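Putative Ribokinase II (Escherichia coli O6, PDB 3IQ0) probably transfers phosphate from ATP to a sugar, as a magnesium-dependent carbohydrate kinase of the pfkB (ribokinase) family. Local coordinates at residues S4-I16 against G55-N69. Sequence-based numbering, arbitrary orientation.
Sequences SKVFTIGEILVEI and GIISCVGNDGFGDIN
Ile12, just past the point where strands 5-9 and 55-61 stop pairing, drives its branched side chain between Ser58, Val60 and Asn69. Having CG1 beside the backbone N and CG2 anti to it (chi1 -74°) splits the work: CD1 presses on Ser58 CB at a tight 3.3 Å and reaches on to Ile56, while CG2 meets Val60 CG1 and lies against Asn69 CB and CG, the two side chains running in opposite directions. A beta-branched residue suits this wedge because its two arms fill two directions at once.

Before the strands part they pair in parallel, and Gly55 fits under an aromatic ring. Phe7 lays one face over Gly55 CA, 3.8 Å from CA to the ring centroid, where a CB would clash with CZ; Gly55 N also donates to Val6 O (2.9 Å). Beyond the last strand bond, Gly10 N to Ile57 O, the Ser58 hydroxyl takes over, donating to Gly10 O (2.7 Å). One water then links Ile12 N, Ser58 OG and Cys59 O, and another joins Ile12 O to Cys59 O.

Val14 belongs to the second, smaller sheet, consistent with the lid of pfkB-family sugar kinases, and packs on helix 64-75: CG2 lies over a face of the Phe65 ring, and CG1 touches Ile68 CG2 (3.6 Å). Phe65 also meets Phe95 of the second subunit edge-to-face. Asn69 ND2 donates to Phe65 O (3.0 Å) and weakly to Leu13 O.

Between large sheet and small, serine and two waters thus bridge the gap, satisfying Gly10 O, Ile12 N, Ile12 O and Cys59 O, while Ile12 and Val14 lead the apolar packing beyond the paired strands.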
loop_
_atom_site.group_PDB
_atom_site.type_symbol
_atom_site.label_atom_id
_atom_site.label_comp_id
_atom_site.label_asym_id
_atom_site.label_seq_id
_atom_site.Cartn_x
_atom_site.Cartn_y
_atom_site.Cartn_z
ATOM N N SER B 4 34.984 11.324 -1.164
ATOM C CA SER B 4 34.359 10.932 -2.431
ATOM C C SER B 4 33.219 9.954 -2.126
ATOM O O SER B 4 33.423 8.969 -1.418
ATOM C CB SER B 4 35.386 10.253 -3.338
ATOM O OG SER B 4 34.746 9.584 -4.412
ATOM N N LYS B 5 32.027 10.216 -2.664
ATOM C CA LYS B 5 30.880 9.353 -2.404
ATOM C C LYS B 5 30.108 8.845 -3.617
ATOM O O LYS B 5 29.955 9.542 -4.620
ATOM C CB LYS B 5 29.882 10.063 -1.485
ATOM C CG LYS B 5 30.359 10.293 -0.063
ATOM C CD LYS B 5 29.168 10.523 0.851
ATOM C CE LYS B 5 29.596 10.813 2.279
ATOM N NZ LYS B 5 30.272 12.133 2.405
ATOM N N VAL B 6 29.615 7.617 -3.507
ATOM C CA VAL B 6 28.815 7.018 -4.563
ATOM C C VAL B 6 27.366 7.267 -4.154
ATOM O O VAL B 6 26.983 6.989 -3.023
ATOM C CB VAL B 6 29.050 5.498 -4.679
ATOM C CG1 VAL B 6 28.045 4.895 -5.643
ATOM C CG2 VAL B 6 30.462 5.219 -5.168
ATOM N N PHE B 7 26.564 7.802 -5.065
ATOM C CA PHE B 7 25.171 8.080 -4.750
ATOM C C PHE B 7 24.236 7.392 -5.728
ATOM O O PHE B 7 24.627 7.045 -6.843
ATOM C CB PHE B 7 24.897 9.586 -4.817
ATOM C CG PHE B 7 24.943 10.279 -3.489
ATOM C CD1 PHE B 7 23.777 10.461 -2.746
ATOM C CD2 PHE B 7 26.144 10.758 -2.981
ATOM C CE1 PHE B 7 23.815 11.114 -1.517
ATOM C CE2 PHE B 7 26.189 11.410 -1.756
ATOM C CZ PHE B 7 25.026 11.590 -1.023
ATOM N N THR B 8 23.004 7.172 -5.285
ATOM C CA THR B 8 21.986 6.610 -6.148
ATOM C C THR B 8 20.711 7.351 -5.800
ATOM O O THR B 8 20.679 8.149 -4.868
ATOM C CB THR B 8 21.774 5.093 -5.963
ATOM O OG1 THR B 8 20.963 4.610 -7.041
ATOM C CG2 THR B 8 21.075 4.788 -4.656
ATOM N N ILE B 9 19.653 7.078 -6.546
ATOM C CA ILE B 9 18.394 7.759 -6.329
ATOM C C ILE B 9 17.273 6.820 -6.731
ATOM O O ILE B 9 17.465 5.946 -7.572
ATOM C CB ILE B 9 18.359 9.033 -7.204
ATOM C CG1 ILE B 9 17.100 9.854 -6.932
ATOM C CG2 ILE B 9 18.434 8.642 -8.675
ATOM C CD1 ILE B 9 17.179 11.250 -7.533
ATOM N N GLY B 10 16.100 6.982 -6.134
ATOM C CA GLY B 10 15.011 6.112 -6.530
ATOM C C GLY B 10 14.050 5.676 -5.451
ATOM O O GLY B 10 13.882 6.338 -4.427
ATOM N N GLU B 11 13.427 4.533 -5.692
ATOM C CA GLU B 11 12.437 3.997 -4.782
ATOM C C GLU B 11 12.989 3.153 -3.646
ATOM O O GLU B 11 13.910 2.357 -3.826
ATOM C CB GLU B 11 11.413 3.168 -5.567
ATOM C CG GLU B 11 11.973 1.891 -6.213
ATOM C CD GLU B 11 12.714 2.133 -7.522
ATOM O OE1 GLU B 11 13.008 3.303 -7.844
ATOM O OE2 GLU B 11 13.007 1.144 -8.228
ATOM N N ILE B 12 12.413 3.358 -2.468
ATOM C CA ILE B 12 12.747 2.605 -1.272
ATOM C C ILE B 12 11.389 2.084 -0.816
ATOM O O ILE B 12 10.443 2.858 -0.656
ATOM C CB ILE B 12 13.331 3.493 -0.166
ATOM C CG1 ILE B 12 14.767 3.889 -0.509
ATOM C CG2 ILE B 12 13.297 2.764 1.163
ATOM C CD1 ILE B 12 15.390 4.796 0.528
ATOM N N LEU B 13 11.279 0.777 -0.633
ATOM C CA LEU B 13 10.019 0.189 -0.209
ATOM C C LEU B 13 10.283 -1.018 0.669
ATOM O O LEU B 13 11.439 -1.403 0.868
ATOM C CB LEU B 13 9.199 -0.245 -1.430
ATOM C CG LEU B 13 9.902 -1.117 -2.478
ATOM C CD1 LEU B 13 9.000 -2.244 -2.933
ATOM C CD2 LEU B 13 10.299 -0.252 -3.654
ATOM N N VAL B 14 9.216 -1.594 1.215
ATOM C CA VAL B 14 9.347 -2.790 2.031
ATOM C C VAL B 14 8.680 -3.926 1.274
ATOM O O VAL B 14 7.748 -3.712 0.499
ATOM C CB VAL B 14 8.682 -2.651 3.425
ATOM C CG1 VAL B 14 9.401 -1.588 4.247
ATOM C CG2 VAL B 14 7.207 -2.317 3.277
ATOM N N GLU B 15 9.179 -5.136 1.477
ATOM C CA GLU B 15 8.616 -6.298 0.810
ATOM C C GLU B 15 8.014 -7.207 1.869
ATOM O O GLU B 15 8.602 -7.387 2.933
ATOM C CB GLU B 15 9.706 -7.048 0.041
ATOM C CG GLU B 15 9.182 -8.157 -0.861
ATOM C CD GLU B 15 10.254 -8.730 -1.769
ATOM O OE1 GLU B 15 10.723 -9.859 -1.509
ATOM O OE2 GLU B 15 10.633 -8.047 -2.743
ATOM N N ILE B 16 6.831 -7.742 1.580
ATOM C CA ILE B 16 6.138 -8.670 2.477
ATOM C C ILE B 16 6.017 -9.948 1.652
ATOM O O ILE B 16 5.330 -9.969 0.637
ATOM C CB ILE B 16 4.727 -8.167 2.866
ATOM C CG1 ILE B 16 4.825 -6.927 3.762
ATOM C CG2 ILE B 16 3.974 -9.259 3.607
ATOM C CD1 ILE B 16 5.277 -5.683 3.055
ATOM N N GLY B 55 25.641 7.319 -0.441
ATOM C CA GLY B 55 24.424 7.933 0.057
ATOM C C GLY B 55 23.276 7.651 -0.892
ATOM O O GLY B 55 23.485 7.141 -1.994
ATOM N N ILE B 56 22.056 7.972 -0.482
ATOM C CA ILE B 56 20.911 7.731 -1.347
ATOM C C ILE B 56 19.865 8.825 -1.204
ATOM O O ILE B 56 19.620 9.323 -0.109
ATOM C CB ILE B 56 20.270 6.336 -1.062
ATOM C CG1 ILE B 56 19.129 6.071 -2.050
ATOM C CG2 ILE B 56 19.789 6.252 0.380
ATOM C CD1 ILE B 56 18.576 4.653 -2.004
ATOM N N ILE B 57 19.268 9.209 -2.328
ATOM C CA ILE B 57 18.230 10.238 -2.343
ATOM C C ILE B 57 16.926 9.512 -2.618
ATOM O O ILE B 57 16.755 8.932 -3.686
ATOM C CB ILE B 57 18.471 11.273 -3.468
ATOM C CG1 ILE B 57 19.775 12.032 -3.212
ATOM C CG2 ILE B 57 17.310 12.247 -3.535
ATOM C CD1 ILE B 57 20.166 12.971 -4.336
ATOM N N SER B 58 16.011 9.542 -1.654
ATOM C CA SER B 58 14.734 8.856 -1.814
ATOM C C SER B 58 13.665 9.471 -0.914
ATOM O O SER B 58 13.928 10.445 -0.215
ATOM C CB SER B 58 14.911 7.369 -1.485
ATOM O OG SER B 58 13.745 6.619 -1.784
ATOM N N CYS B 59 12.465 8.894 -0.944
ATOM C CA CYS B 59 11.343 9.368 -0.136
ATOM C C CYS B 59 10.605 8.207 0.507
ATOM O O CYS B 59 10.317 7.220 -0.156
ATOM C CB CYS B 59 10.333 10.134 -1.002
ATOM S SG CYS B 59 10.772 11.825 -1.415
ATOM N N VAL B 60 10.310 8.321 1.797
ATOM C CA VAL B 60 9.543 7.292 2.496
ATOM C C VAL B 60 8.473 8.020 3.301
ATOM O O VAL B 60 8.552 9.240 3.482
ATOM C CB VAL B 60 10.404 6.451 3.476
ATOM C CG1 VAL B 60 11.512 5.734 2.721
ATOM C CG2 VAL B 60 10.969 7.334 4.569
ATOM N N GLY B 61 7.471 7.284 3.764
ATOM C CA GLY B 61 6.423 7.897 4.555
ATOM C C GLY B 61 6.849 7.951 6.009
ATOM O O GLY B 61 7.907 7.431 6.370
ATOM N N ASN B 62 6.029 8.577 6.843
ATOM C CA ASN B 62 6.317 8.693 8.265
ATOM C C ASN B 62 5.714 7.505 9.017
ATOM O O ASN B 62 4.872 7.673 9.899
ATOM C CB ASN B 62 5.746 10.010 8.798
ATOM C CG ASN B 62 5.978 10.191 10.280
ATOM O OD1 ASN B 62 7.094 10.031 10.769
ATOM N ND2 ASN B 62 4.921 10.535 11.005
ATOM N N ASP B 63 6.146 6.303 8.650
ATOM C CA ASP B 63 5.658 5.079 9.277
ATOM C C ASP B 63 6.807 4.100 9.519
ATOM O O ASP B 63 7.934 4.334 9.073
ATOM C CB ASP B 63 4.579 4.430 8.402
ATOM C CG ASP B 63 5.045 4.192 6.974
ATOM O OD1 ASP B 63 6.149 3.642 6.793
ATOM O OD2 ASP B 63 4.306 4.548 6.030
ATOM N N GLY B 64 6.515 3.010 10.228
ATOM C CA GLY B 64 7.523 2.010 10.543
ATOM C C GLY B 64 8.166 1.321 9.354
ATOM O O GLY B 64 9.279 0.806 9.462
ATOM N N PHE B 65 7.465 1.284 8.226
ATOM C CA PHE B 65 8.003 0.663 7.023
ATOM C C PHE B 65 9.072 1.589 6.469
ATOM O O PHE B 65 10.047 1.145 5.864
ATOM C CB PHE B 65 6.899 0.448 5.986
ATOM C CG PHE B 65 5.939 -0.655 6.339
ATOM C CD1 PHE B 65 6.216 -1.536 7.384
ATOM C CD2 PHE B 65 4.784 -0.848 5.594
ATOM C CE1 PHE B 65 5.359 -2.594 7.676
ATOM C CE2 PHE B 65 3.920 -1.904 5.881
ATOM C CZ PHE B 65 4.207 -2.775 6.917
ATOM N N GLY B 66 8.873 2.886 6.678
ATOM C CA GLY B 66 9.850 3.852 6.227
ATOM C C GLY B 66 11.055 3.758 7.145
ATOM O O GLY B 66 12.197 3.838 6.694
ATOM N N ASP B 67 10.795 3.558 8.436
ATOM C CA ASP B 67 11.857 3.463 9.432
ATOM C C ASP B 67 12.762 2.247 9.287
ATOM O O ASP B 67 13.972 2.348 9.486
ATOM C CB ASP B 67 11.272 3.455 10.848
ATOM C CG ASP B 67 10.525 4.728 11.183
ATOM O OD1 ASP B 67 10.676 5.725 10.445
ATOM O OD2 ASP B 67 9.792 4.734 12.198
ATOM N N ILE B 68 12.193 1.096 8.954
ATOM C CA ILE B 68 13.019 -0.097 8.824
ATOM C C ILE B 68 14.063 0.075 7.721
ATOM O O ILE B 68 15.185 -0.417 7.841
ATOM C CB ILE B 68 12.170 -1.365 8.571
ATOM C CG1 ILE B 68 13.046 -2.603 8.764
ATOM C CG2 ILE B 68 11.572 -1.338 7.169
ATOM C CD1 ILE B 68 12.311 -3.902 8.653
ATOM N N ASN B 69 13.709 0.783 6.651
ATOM C CA ASN B 69 14.665 1.012 5.574
ATOM C C ASN B 69 15.739 2.004 6.011
ATOM O O ASN B 69 16.925 1.777 5.780
ATOM C CB ASN B 69 13.960 1.521 4.321
ATOM C CG ASN B 69 13.219 0.421 3.589
ATOM O OD1 ASN B 69 13.831 -0.453 2.970
ATOM N ND2 ASN B 69 11.896 0.449 3.668
HETATM O O HOH W 1 8.712 4.828 -0.154
HETATM O O HOH W 2 10.947 6.091 -2.444
#